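Local coordinates for protein putative NADH-depentdent flavin oxidoreductase (Cupriavidus metallidurans, PDB 5OCS) that probably reduces activated carbon–carbon double bonds with NADPH, using an FMN cofactor, as an ene-reductase of the Old Yellow Enzyme family, at residues I175-A180 against D216-A221; H186-P191 against R209-V214; G202-R207 against N240-E245; M230-T235 against I248-E253. All coordinates share one frame; numbering follows the deposited sequence.

How the contacts relate
All four contacts lie in one part of the TIM barrel. Contacts 1 and 4 each lay a helix on a barrel strand. Strands 175-179 and 228-233 are neighbours in the sheet, so the two contacts touch. Both are buried and purely apolar across their segments. Contact 2 is also buried, but it joins two helices through a pair of phenylalanine rings, a proline and a leucine. Contact 3 sits farthest from the chain centre and is only partly buried. It adds a charged side chain and a bridging water. Helix 204-221 serves contacts 1, 2 and 3 along its length, from G202-R207 to D216-A221. Helix 244-256 serves contacts 3 and 4.

Contact 1 of 4, residues I175-A180 against D216-A221; sequences IEVHGA and DAVREA
V177 of strand 175-179 and V218 of helix 204-221 are the closest backbone pair, with CA atoms 8.2 Å apart. The unit is a strand of the TIM barrel with helix 204-221, which comes after the short helix 184-189, packed on the outside. The layer between them is aliphatic. V218 supplies a single methyl, CG1, that meets both strand residues. With CG1 anti to the backbone N (chi1 167°), this methyl is the branch that meets the strand. I175 comes from one side with its chain end, and CD1 stands 3.9 Å from V218 CG1. The branch methyl I175 CG2 also reaches V218 CG1, at 4.1 Å. V177 meets the same methyl tip to tip, with its CG2 4.1 Å from V218 CG1. F160 of helix 150-169 also packs on V218, which is buried. E176 points the other way, away from the helix. Its carboxylate makes a salt bridge with R231 and accepts hydrogen bonds from Q100 and W229. Q100 and R231 bind FMN, which places the apolar layer just behind the cofactor site. The bonds hold the carboxylate in a fixed orientation. Farther along the segment, A180 N donates to H178 ND1 at 3.3 Å with an angle of 159°, and the donor lies 26° out of the imidazole plane.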
loop_
_atom_site.group_PDB
_atom_site.type_symbol
_atom_site.label_atom_id
_atom_site.label_comp_id
_atom_site.label_asym_id
_atom_site.label_seq_id
_atom_site.Cartn_x
_atom_site.Cartn_y
_atom_site.Cartn_z
ATOM N N ILE D 175 -19.690 8.986 -10.189
ATOM C CA ILE D 175 -19.363 8.271 -11.435
ATOM C C ILE D 175 -18.689 9.215 -12.433
ATOM O O ILE D 175 -19.161 10.330 -12.711
ATOM C CB ILE D 175 -20.598 7.668 -12.123
ATOM C CG1 ILE D 175 -21.169 6.490 -11.299
ATOM C CG2 ILE D 175 -20.252 7.133 -13.530
ATOM C CD1 ILE D 175 -22.481 5.963 -11.807
ATOM N N GLU D 176 -17.566 8.766 -12.959
ATOM C CA GLU D 176 -16.924 9.411 -14.103
ATOM C C GLU D 176 -17.241 8.614 -15.347
ATOM O O GLU D 176 -16.899 7.423 -15.451
ATOM C CB GLU D 176 -15.413 9.483 -13.887
ATOM C CG GLU D 176 -14.660 10.010 -15.108
ATOM C CD GLU D 176 -13.221 10.371 -14.811
ATOM O OE1 GLU D 176 -12.985 11.262 -13.965
ATOM O OE2 GLU D 176 -12.334 9.758 -15.456
ATOM N N VAL D 177 -17.932 9.240 -16.297
ATOM C CA VAL D 177 -18.284 8.522 -17.524
ATOM C C VAL D 177 -17.096 8.780 -18.444
ATOM O O VAL D 177 -16.667 9.922 -18.662
ATOM C CB VAL D 177 -19.579 9.089 -18.167
ATOM C CG1 VAL D 177 -19.820 8.464 -19.518
ATOM C CG2 VAL D 177 -20.766 8.847 -17.241
ATOM N N HIS D 178 -16.560 7.710 -18.984
ATOM C CA HIS D 178 -15.329 7.779 -19.753
ATOM C C HIS D 178 -15.619 8.173 -21.199
ATOM O O HIS D 178 -16.049 7.348 -21.974
ATOM C CB HIS D 178 -14.596 6.444 -19.696
ATOM C CG HIS D 178 -13.136 6.524 -20.036
ATOM N ND1 HIS D 178 -12.557 7.614 -20.655
ATOM C CD2 HIS D 178 -12.130 5.639 -19.832
ATOM C CE1 HIS D 178 -11.265 7.394 -20.820
ATOM N NE2 HIS D 178 -10.979 6.207 -20.319
ATOM N N GLY D 179 -15.342 9.424 -21.521
ATOM C CA GLY D 179 -15.464 9.964 -22.896
ATOM C C GLY D 179 -14.146 10.255 -23.588
ATOM O O GLY D 179 -14.122 10.993 -24.564
ATOM N N ALA D 180 -13.041 9.669 -23.135
ATOM C CA ALA D 180 -11.712 10.012 -23.627
ATOM C C ALA D 180 -10.916 8.762 -24.040
ATOM O O ALA D 180 -11.476 7.694 -24.207
ATOM C CB ALA D 180 -10.991 10.817 -22.563
ATOM N N ASP D 216 -26.633 11.397 -19.823
ATOM C CA ASP D 216 -28.000 11.632 -19.289
ATOM C C ASP D 216 -28.595 10.420 -18.650
ATOM O O ASP D 216 -29.197 10.523 -17.586
ATOM C CB ASP D 216 -28.962 12.125 -20.403
ATOM C CG ASP D 216 -28.676 13.562 -20.820
ATOM O OD1 ASP D 216 -28.013 14.300 -20.054
ATOM O OD2 ASP D 216 -29.150 13.958 -21.920
ATOM N N ALA D 217 -28.413 9.264 -19.266
ATOM C CA ALA D 217 -28.953 8.050 -18.715
ATOM C C ALA D 217 -28.326 7.672 -17.383
ATOM O O ALA D 217 -29.036 7.236 -16.463
ATOM C CB ALA D 217 -28.828 6.920 -19.703
ATOM N N VAL D 218 -27.009 7.858 -17.279
ATOM C CA VAL D 218 -26.289 7.640 -16.027
ATOM C C VAL D 218 -26.731 8.617 -14.949
ATOM O O VAL D 218 -26.958 8.230 -13.787
ATOM C CB VAL D 218 -24.767 7.724 -16.248
ATOM C CG1 VAL D 218 -24.026 7.822 -14.909
ATOM C CG2 VAL D 218 -24.293 6.501 -17.052
ATOM N N ARG D 219 -26.873 9.874 -15.310
ATOM C CA ARG D 219 -27.250 10.901 -14.352
ATOM C C ARG D 219 -28.677 10.639 -13.831
ATOM O O ARG D 219 -28.974 10.895 -12.666
ATOM C CB ARG D 219 -27.152 12.272 -15.014
ATOM C CG ARG D 219 -27.582 13.503 -14.227
ATOM C CD ARG D 219 -26.794 13.739 -12.947
ATOM N NE ARG D 219 -27.118 12.760 -11.925
ATOM C CZ ARG D 219 -26.552 12.698 -10.721
ATOM N NH1 ARG D 219 -25.619 13.562 -10.353
ATOM N NH2 ARG D 219 -26.911 11.712 -9.900
ATOM N N GLU D 220 -29.548 10.176 -14.712
ATOM C CA GLU D 220 -30.912 9.838 -14.313
ATOM C C GLU D 220 -30.934 8.644 -13.361
ATOM O O GLU D 220 -31.700 8.644 -12.381
ATOM C CB GLU D 220 -31.769 9.549 -15.530
ATOM C CG GLU D 220 -33.270 9.522 -15.223
ATOM C CD GLU D 220 -33.754 8.258 -14.574
ATOM O OE1 GLU D 220 -33.159 7.178 -14.827
ATOM O OE2 GLU D 220 -34.751 8.346 -13.804
ATOM N N ALA D 221 -30.110 7.636 -13.635
ATOM C CA ALA D 221 -30.138 6.413 -12.865
ATOM C C ALA D 221 -29.442 6.524 -11.498
ATOM O O ALA D 221 -29.820 5.815 -10.565
ATOM C CB ALA D 221 -29.553 5.278 -13.655
#

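Contact 2 of 4, residues H186-P191 against R209-V214; sequences HQFLSP and RFPLEV
L189 O, at the end of helix 184-189, accepts a hydrogen bond from R207 NH1. One residue earlier, F188 O accepts from N194 ND2. These bonds tie down the helix end, while its side chains pack on helix 204-221. The two phenylalanine rings form the main contact. F210 CD2 sits 3.5 Å above the plane of the F188 ring, over its centre. The planes are inclined at 44° with centroids 4.6 Å apart, so the pair is neither a parallel stack nor T-shaped. F210 CB adds a CH-pi contact over the F188 face, 4.2 Å from its centroid. F210 reaches there because its CG is anti to the backbone N (chi1 -178°). P211 fills the next position. Its CD meets F188 CB at 3.8 Å, and its CG lies 3.8 Å from L189 CD2. L189 and P211 run past each other in opposite directions. As a proline, P211 has no N-H for the preceding turn, and the helix kinks here. M153 of helix 150-169 touches both phenylalanines, and L250 of helix 244-256 packs on L189. The contact thus lies between these two helices, outside the barrel strands.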
loop_
_atom_site.group_PDB
_atom_site.type_symbol
_atom_site.label_atom_id
_atom_site.label_comp_id
_atom_site.label_asym_id
_atom_site.label_seq_id
_atom_site.Cartn_x
_atom_site.Cartn_y
_atom_site.Cartn_z
ATOM N N HIS D 186 -15.483 8.591 -27.104
ATOM C CA HIS D 186 -14.565 9.434 -27.874
ATOM C C HIS D 186 -14.673 9.096 -29.407
ATOM O O HIS D 186 -14.600 9.996 -30.256
ATOM C CB HIS D 186 -13.158 9.229 -27.333
ATOM C CG HIS D 186 -12.140 10.203 -27.841
ATOM N ND1 HIS D 186 -10.884 10.306 -27.278
ATOM C CD2 HIS D 186 -12.169 11.112 -28.842
ATOM C CE1 HIS D 186 -10.181 11.226 -27.911
ATOM N NE2 HIS D 186 -10.938 11.730 -28.870
ATOM N N GLN D 187 -14.870 7.812 -29.721
ATOM C CA GLN D 187 -15.050 7.361 -31.093
ATOM C C GLN D 187 -16.261 8.048 -31.709
ATOM O O GLN D 187 -16.203 8.399 -32.870
ATOM C CB GLN D 187 -15.214 5.850 -31.192
ATOM C CG GLN D 187 -13.931 5.114 -30.858
ATOM C CD GLN D 187 -14.127 3.685 -30.380
ATOM O OE1 GLN D 187 -15.016 2.979 -30.863
ATOM N NE2 GLN D 187 -13.240 3.220 -29.470
ATOM N N PHE D 188 -17.344 8.210 -30.953
ATOM C CA PHE D 188 -18.502 8.942 -31.438
ATOM C C PHE D 188 -18.187 10.417 -31.597
ATOM O O PHE D 188 -18.628 11.042 -32.587
ATOM C CB PHE D 188 -19.731 8.760 -30.551
ATOM C CG PHE D 188 -20.557 7.549 -30.891
ATOM C CD1 PHE D 188 -20.245 6.302 -30.360
ATOM C CD2 PHE D 188 -21.676 7.642 -31.716
ATOM C CE1 PHE D 188 -21.023 5.194 -30.634
ATOM C CE2 PHE D 188 -22.454 6.549 -31.980
ATOM C CZ PHE D 188 -22.132 5.303 -31.462
ATOM N N LEU D 189 -17.447 10.989 -30.647
ATOM C CA LEU D 189 -17.112 12.401 -30.696
ATOM C C LEU D 189 -16.275 12.755 -31.932
ATOM O O LEU D 189 -16.381 13.860 -32.451
ATOM C CB LEU D 189 -16.360 12.873 -29.462
ATOM C CG LEU D 189 -17.196 12.789 -28.171
ATOM C CD1 LEU D 189 -16.313 13.025 -26.975
ATOM C CD2 LEU D 189 -18.333 13.791 -28.171
ATOM N N SER D 190 -15.414 11.830 -32.328
ATOM C CA SER D 190 -14.347 12.126 -33.299
ATOM C C SER D 190 -14.705 11.783 -34.722
ATOM O O SER D 190 -15.016 10.615 -35.026
ATOM C CB SER D 190 -13.037 11.387 -32.950
ATOM O OG SER D 190 -12.052 11.680 -33.935
ATOM N N PRO D 191 -14.592 12.763 -35.634
ATOM C CA PRO D 191 -14.740 12.429 -37.067
ATOM C C PRO D 191 -13.766 11.399 -37.637
ATOM O O PRO D 191 -13.999 10.859 -38.713
ATOM C CB PRO D 191 -14.498 13.776 -37.749
ATOM C CG PRO D 191 -14.959 14.750 -36.777
ATOM C CD PRO D 191 -14.495 14.221 -35.438
ATOM N N ARG D 209 -24.174 13.664 -29.504
ATOM C CA ARG D 209 -25.488 13.169 -29.151
ATOM C C ARG D 209 -25.443 11.876 -28.332
ATOM O O ARG D 209 -26.066 11.817 -27.294
ATOM C CB ARG D 209 -26.358 12.936 -30.408
ATOM C CG ARG D 209 -27.858 12.682 -30.133
ATOM C CD ARG D 209 -28.684 12.538 -31.422
ATOM N NE ARG D 209 -28.403 13.622 -32.370
ATOM C CZ ARG D 209 -28.794 14.890 -32.209
ATOM N NH1 ARG D 209 -29.520 15.260 -31.160
ATOM N NH2 ARG D 209 -28.443 15.819 -33.095
ATOM N N PHE D 210 -24.740 10.846 -28.804
ATOM C CA PHE D 210 -24.732 9.577 -28.072
ATOM C C PHE D 210 -23.959 9.670 -26.751
ATOM O O PHE D 210 -24.496 9.220 -25.704
ATOM C CB PHE D 210 -24.220 8.441 -28.940
ATOM C CG PHE D 210 -24.240 7.081 -28.262
ATOM C CD1 PHE D 210 -25.438 6.537 -27.773
ATOM C CD2 PHE D 210 -23.065 6.380 -28.040
ATOM C CE1 PHE D 210 -25.467 5.289 -27.163
ATOM C CE2 PHE D 210 -23.086 5.110 -27.429
ATOM C CZ PHE D 210 -24.290 4.570 -26.990
ATOM N N PRO D 211 -22.737 10.273 -26.749
ATOM C CA PRO D 211 -22.092 10.510 -25.450
ATOM C C PRO D 211 -22.992 11.259 -24.427
ATOM O O PRO D 211 -23.031 10.901 -23.234
ATOM C CB PRO D 211 -20.873 11.367 -25.812
ATOM C CG PRO D 211 -20.505 10.819 -27.161
ATOM C CD PRO D 211 -21.796 10.537 -27.859
ATOM N N LEU D 212 -23.724 12.275 -24.904
ATOM C CA LEU D 212 -24.647 12.991 -24.026
ATOM C C LEU D 212 -25.862 12.152 -23.636
ATOM O O LEU D 212 -26.336 12.303 -22.496
ATOM C CB LEU D 212 -25.025 14.358 -24.609
ATOM C CG LEU D 212 -23.842 15.326 -24.623
ATOM C CD1 LEU D 212 -24.179 16.569 -25.431
ATOM C CD2 LEU D 212 -23.374 15.719 -23.249
ATOM N N GLU D 213 -26.351 11.275 -24.514
ATOM C CA GLU D 213 -27.424 10.304 -24.135
ATOM C C GLU D 213 -26.960 9.399 -22.998
ATOM O O GLU D 213 -27.696 9.120 -22.042
ATOM C CB GLU D 213 -27.878 9.436 -25.292
ATOM C CG GLU D 213 -28.706 10.227 -26.311
ATOM C CD GLU D 213 -29.009 9.460 -27.547
ATOM O OE1 GLU D 213 -28.538 8.305 -27.662
ATOM O OE2 GLU D 213 -29.738 10.010 -28.414
ATOM N N VAL D 214 -25.719 8.937 -23.115
ATOM C CA VAL D 214 -25.174 8.017 -22.106
ATOM C C VAL D 214 -25.040 8.759 -20.801
ATOM O O VAL D 214 -25.505 8.246 -19.740
ATOM C CB VAL D 214 -23.822 7.416 -22.542
ATOM C CG1 VAL D 214 -23.200 6.556 -21.433
ATOM C CG2 VAL D 214 -24.052 6.565 -23.762
#

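Contact 3 of 4, residues G202-R207 against N240-E245; sequences GSLENR and NGWDIE
The R207 guanidinium and the W242 indole meet edge to edge. R207 NH1 lies near the indole plane and W242 CE3 near the guanidinium plane, 4.2 Å apart. This is not a cation-pi stack, because the charge is not over the ring. One face of the guanidinium is covered by L204 CA, which sits above its rim. At its edge, R207 NE donates to G202 O at 2.8 Å with an angle of 167°. The acceptor lies in the guanidinium plane, but the donor stands 38° out of the carbonyl plane of G202. L204 approaches the indole obliquely, its side chain crossing that of W242 at about a right angle, with CD1 3.7 Å from W242 CZ3. H186 of helix 184-189 also meets the W242 ring, with planes at about 70°. Both segments open helices. S203 is the N-cap of helix 204-221, and its OG accepts from N206 N at 3.1 Å. D243 is the N-cap of helix 244-256 and caps G246 N. A water joins the segments: it accepts from R207 NH1 at 3.0 Å and donates to G241 O at 3.0 Å. Both helices belong to the layer outside the barrel strands of this TIM-barrel fold. The nearest carboxylate oxygen across the contact, D243 OD1, is 6.5 Å from R207 NH1. R207 is therefore held by the carbonyls of G202 and L189 and by the water, and D243 could favour its charge only weakly, through space.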
loop_
_atom_site.group_PDB
_atom_site.type_symbol
_atom_site.label_atom_id
_atom_site.label_comp_id
_atom_site.label_asym_id
_atom_site.label_seq_id
_atom_site.Cartn_x
_atom_site.Cartn_y
_atom_site.Cartn_z
ATOM N N GLY D 202 -21.463 13.207 -38.337
ATOM C CA GLY D 202 -21.465 14.439 -39.101
ATOM C C GLY D 202 -21.174 15.633 -38.251
ATOM O O GLY D 202 -20.034 15.848 -37.843
ATOM N N SER D 203 -22.199 16.449 -38.013
ATOM C CA SER D 203 -22.063 17.687 -37.283
ATOM C C SER D 203 -21.609 17.438 -35.842
ATOM O O SER D 203 -21.764 16.339 -35.324
ATOM C CB SER D 203 -23.413 18.420 -37.217
ATOM O OG SER D 203 -24.374 17.646 -36.473
ATOM N N LEU D 204 -21.104 18.486 -35.225
ATOM C CA LEU D 204 -20.648 18.431 -33.843
ATOM C C LEU D 204 -21.793 17.982 -32.950
ATOM O O LEU D 204 -21.639 17.095 -32.105
ATOM C CB LEU D 204 -20.099 19.781 -33.402
ATOM C CG LEU D 204 -19.637 19.885 -31.945
ATOM C CD1 LEU D 204 -18.649 18.759 -31.612
ATOM C CD2 LEU D 204 -19.044 21.235 -31.584
ATOM N N GLU D 205 -22.960 18.592 -33.146
ATOM C CA GLU D 205 -24.139 18.229 -32.342
ATOM C C GLU D 205 -24.481 16.761 -32.486
ATOM O O GLU D 205 -24.785 16.090 -31.488
ATOM C CB GLU D 205 -25.331 19.134 -32.681
ATOM C CG GLU D 205 -26.538 18.895 -31.798
ATOM C CD GLU D 205 -27.753 19.688 -32.273
ATOM O OE1 GLU D 205 -27.562 20.873 -32.633
ATOM O OE2 GLU D 205 -28.870 19.120 -32.287
ATOM N N ASN D 206 -24.424 16.228 -33.696
ATOM C CA ASN D 206 -24.684 14.803 -33.908
ATOM C C ASN D 206 -23.648 13.903 -33.246
ATOM O O ASN D 206 -23.980 12.838 -32.729
ATOM C CB ASN D 206 -24.719 14.457 -35.387
ATOM C CG ASN D 206 -25.987 14.941 -36.083
ATOM O OD1 ASN D 206 -26.834 15.610 -35.488
ATOM N ND2 ASN D 206 -26.103 14.615 -37.360
ATOM N N ARG D 207 -22.394 14.325 -33.285
ATOM C CA ARG D 207 -21.299 13.534 -32.685
ATOM C C ARG D 207 -21.361 13.515 -31.148
ATOM O O ARG D 207 -20.982 12.517 -30.531
ATOM C CB ARG D 207 -19.951 14.044 -33.175
ATOM C CG ARG D 207 -19.723 13.652 -34.632
ATOM C CD ARG D 207 -18.384 14.092 -35.169
ATOM N NE ARG D 207 -18.379 15.500 -35.557
ATOM C CZ ARG D 207 -17.652 16.468 -35.004
ATOM N NH1 ARG D 207 -16.862 16.235 -33.959
ATOM N NH2 ARG D 207 -17.702 17.717 -35.504
ATOM N N ASN D 240 -8.820 17.545 -38.071
ATOM C CA ASN D 240 -10.111 16.969 -38.431
ATOM C C ASN D 240 -10.540 15.834 -37.507
ATOM O O ASN D 240 -11.166 14.862 -37.936
ATOM C CB ASN D 240 -10.093 16.527 -39.897
ATOM C CG ASN D 240 -9.460 17.574 -40.806
ATOM O OD1 ASN D 240 -8.599 17.253 -41.616
ATOM N ND2 ASN D 240 -9.847 18.829 -40.643
ATOM N N GLY D 241 -10.186 15.960 -36.233
ATOM C CA GLY D 241 -10.665 15.027 -35.221
ATOM C C GLY D 241 -11.405 15.820 -34.169
ATOM O O GLY D 241 -12.014 16.860 -34.445
ATOM N N TRP D 242 -11.291 15.338 -32.944
ATOM C CA TRP D 242 -11.759 16.072 -31.776
ATOM C C TRP D 242 -10.786 17.212 -31.530
ATOM O O TRP D 242 -9.591 17.109 -31.862
ATOM C CB TRP D 242 -11.833 15.111 -30.577
ATOM C CG TRP D 242 -12.519 15.663 -29.398
ATOM C CD1 TRP D 242 -11.983 15.854 -28.178
ATOM C CD2 TRP D 242 -13.891 16.110 -29.311
ATOM N NE1 TRP D 242 -12.919 16.383 -27.328
ATOM C CE2 TRP D 242 -14.088 16.571 -27.994
ATOM C CE3 TRP D 242 -14.951 16.178 -30.218
ATOM C CZ2 TRP D 242 -15.301 17.067 -27.548
ATOM C CZ3 TRP D 242 -16.170 16.684 -29.780
ATOM C CH2 TRP D 242 -16.333 17.105 -28.451
ATOM N N ASP D 243 -11.306 18.321 -31.035
ATOM C CA ASP D 243 -10.513 19.507 -30.790
ATOM C C ASP D 243 -11.010 20.262 -29.559
ATOM O O ASP D 243 -12.028 19.895 -28.934
ATOM C CB ASP D 243 -10.433 20.398 -32.056
ATOM C CG ASP D 243 -11.793 20.876 -32.536
ATOM O OD1 ASP D 243 -12.790 20.783 -31.785
ATOM O OD2 ASP D 243 -11.878 21.327 -33.701
ATOM N N ILE D 244 -10.241 21.258 -29.172
ATOM C CA ILE D 244 -10.508 22.031 -27.932
ATOM C C ILE D 244 -11.867 22.741 -28.033
ATOM O O ILE D 244 -12.595 22.865 -27.050
ATOM C CB ILE D 244 -9.346 23.005 -27.607
ATOM C CG1 ILE D 244 -9.512 23.667 -26.236
ATOM C CG2 ILE D 244 -9.215 24.114 -28.650
ATOM C CD1 ILE D 244 -9.627 22.730 -25.052
ATOM N N GLU D 245 -12.236 23.171 -29.244
ATOM C CA GLU D 245 -13.571 23.712 -29.444
ATOM C C GLU D 245 -14.691 22.706 -29.149
ATOM O O GLU D 245 -15.697 23.041 -28.491
ATOM C CB GLU D 245 -13.720 24.234 -30.869
ATOM C CG GLU D 245 -12.819 25.430 -31.137
ATOM C CD GLU D 245 -11.426 25.078 -31.636
ATOM O OE1 GLU D 245 -11.034 23.881 -31.709
ATOM O OE2 GLU D 245 -10.687 26.027 -32.003
HETATM O O HOH W 1 -14.585 18.043 -33.364
#

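Contact 4 of 4, residues M230-T235 against I248-E253; sequences MRVSAT and IALSHE
L250 CD2 carries the contact by itself, meeting both M230 and V232. V232 CG2 is 3.8 Å from L250 CD2, and V232 CG1 lies 4.1 Å from the same methyl. Both methyls of V232 face it from the strand side, CG2 the nearer, and the side chains cross obliquely. M230, two residues earlier on the strand, meets it with SD, 4.1 Å from L250 CD2. Here the side chains cross at about a right angle. The M230 chain is extended to SD and then bends (chi3 -72°), which turns its CE aside. L250 CG is anti to its backbone N (chi1 177°), and this aims the branch at the strand. The closest CA pair is V232 and S251, 8.6 Å apart. Strand 228-233, helix 244-256 and strand 262-265 form a right-handed beta-alpha-beta unit of the TIM barrel. In this unit the helix packs its apolar face against the first strand, and V262 of the second strand touches both V232 and S251. Further out, W242 packs on V232 and L250, and M208 and L212 of helix 204-221 close over L250. F215 of that helix packs on M230. R231, between M230 and V232, takes no part in the packing. It is an FMN-binding residue. R231 NE bonds S265 OG, and H263 lies beside it. At the helix, S251 OG hydrogen-bonds T247 O, and E253 OE1 pairs with R257 NE.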
loop_
_atom_site.group_PDB
_atom_site.type_symbol
_atom_site.label_atom_id
_atom_site.label_comp_id
_atom_site.label_asym_id
_atom_site.label_seq_id
_atom_site.Cartn_x
_atom_site.Cartn_y
_atom_site.Cartn_z
ATOM N N MET D 230 -18.044 13.677 -16.621
ATOM C CA MET D 230 -17.413 13.009 -17.757
ATOM C C MET D 230 -15.951 13.345 -17.852
ATOM O O MET D 230 -15.521 14.480 -17.572
ATOM C CB MET D 230 -18.109 13.399 -19.085
ATOM C CG MET D 230 -17.697 12.550 -20.285
ATOM S SD MET D 230 -18.625 12.964 -21.790
ATOM C CE MET D 230 -20.193 12.288 -21.359
ATOM N N ARG D 231 -15.206 12.367 -18.362
ATOM C CA ARG D 231 -13.810 12.507 -18.707
ATOM C C ARG D 231 -13.739 12.821 -20.183
ATOM O O ARG D 231 -14.320 12.091 -20.965
ATOM C CB ARG D 231 -13.088 11.175 -18.445
ATOM C CG ARG D 231 -11.608 11.145 -18.786
ATOM C CD ARG D 231 -10.780 12.062 -17.907
ATOM N NE ARG D 231 -9.370 11.640 -17.910
ATOM C CZ ARG D 231 -8.829 10.685 -17.153
ATOM N NH1 ARG D 231 -9.526 10.086 -16.205
ATOM N NH2 ARG D 231 -7.549 10.382 -17.325
ATOM N N VAL D 232 -13.031 13.908 -20.545
ATOM C CA VAL D 232 -12.976 14.367 -21.936
ATOM C C VAL D 232 -11.548 14.607 -22.344
ATOM O O VAL D 232 -10.762 15.146 -21.567
ATOM C CB VAL D 232 -13.765 15.683 -22.123
ATOM C CG1 VAL D 232 -13.723 16.144 -23.586
ATOM C CG2 VAL D 232 -15.228 15.530 -21.668
ATOM N N SER D 233 -11.188 14.194 -23.569
ATOM C CA SER D 233 -9.875 14.541 -24.098
ATOM C C SER D 233 -9.858 15.972 -24.577
ATOM O O SER D 233 -10.730 16.326 -25.339
ATOM C CB SER D 233 -9.543 13.648 -25.292
ATOM O OG SER D 233 -8.290 14.055 -25.813
ATOM N N ALA D 234 -8.893 16.794 -24.153
ATOM C CA ALA D 234 -8.892 18.207 -24.557
ATOM C C ALA D 234 -8.933 18.365 -26.066
ATOM O O ALA D 234 -9.631 19.250 -26.578
ATOM C CB ALA D 234 -7.676 18.908 -24.002
ATOM N N THR D 235 -8.130 17.546 -26.747
ATOM C CA THR D 235 -7.986 17.610 -28.195
ATOM C C THR D 235 -7.242 16.371 -28.718
ATOM O O THR D 235 -6.452 15.757 -27.994
ATOM C CB THR D 235 -7.239 18.904 -28.637
ATOM O OG1 THR D 235 -7.162 18.968 -30.080
ATOM C CG2 THR D 235 -5.815 18.988 -28.070
ATOM N N ILE D 248 -14.962 22.305 -25.377
ATOM C CA ILE D 248 -15.655 23.427 -24.735
ATOM C C ILE D 248 -17.149 23.295 -24.952
ATOM O O ILE D 248 -17.914 23.486 -24.013
ATOM C CB ILE D 248 -15.098 24.792 -25.210
ATOM C CG1 ILE D 248 -13.687 24.948 -24.672
ATOM C CG2 ILE D 248 -15.971 25.946 -24.702
ATOM C CD1 ILE D 248 -12.860 26.022 -25.310
ATOM N N ALA D 249 -17.563 22.937 -26.168
ATOM C CA ALA D 249 -18.991 22.802 -26.473
ATOM C C ALA D 249 -19.614 21.635 -25.688
ATOM O O ALA D 249 -20.742 21.712 -25.153
ATOM C CB ALA D 249 -19.187 22.618 -27.970
ATOM N N LEU D 250 -18.859 20.547 -25.608
ATOM C CA LEU D 250 -19.320 19.419 -24.834
ATOM C C LEU D 250 -19.431 19.793 -23.314
ATOM O O LEU D 250 -20.418 19.417 -22.661
ATOM C CB LEU D 250 -18.421 18.208 -25.083
ATOM C CG LEU D 250 -18.759 16.943 -24.260
ATOM C CD1 LEU D 250 -20.116 16.395 -24.654
ATOM C CD2 LEU D 250 -17.683 15.884 -24.501
ATOM N N SER D 251 -18.471 20.541 -22.801
ATOM C CA SER D 251 -18.433 20.934 -21.377
ATOM C C SER D 251 -19.604 21.873 -21.056
ATOM O O SER D 251 -20.266 21.717 -20.022
ATOM C CB SER D 251 -17.117 21.545 -21.019
ATOM O OG SER D 251 -16.062 20.599 -21.225
ATOM N N HIS D 252 -19.944 22.767 -21.989
ATOM C CA HIS D 252 -21.186 23.582 -21.819
ATOM C C HIS D 252 -22.435 22.693 -21.734
ATOM O O HIS D 252 -23.320 22.907 -20.882
ATOM C CB HIS D 252 -21.382 24.655 -22.946
ATOM C CG HIS D 252 -20.477 25.852 -22.841
ATOM N ND1 HIS D 252 -20.534 26.750 -21.800
ATOM C CD2 HIS D 252 -19.522 26.316 -23.676
ATOM C CE1 HIS D 252 -19.639 27.701 -21.983
ATOM N NE2 HIS D 252 -18.997 27.451 -23.107
ATOM N N GLU D 253 -22.541 21.709 -22.618
ATOM C CA GLU D 253 -23.663 20.789 -22.574
ATOM C C GLU D 253 -23.702 19.988 -21.299
ATOM O O GLU D 253 -24.775 19.830 -20.712
ATOM C CB GLU D 253 -23.684 19.858 -23.754
ATOM C CG GLU D 253 -24.183 20.500 -25.031
ATOM C CD GLU D 253 -25.638 20.931 -24.933
ATOM O OE1 GLU D 253 -26.457 20.291 -24.245
ATOM O OE2 GLU D 253 -25.943 21.961 -25.524
#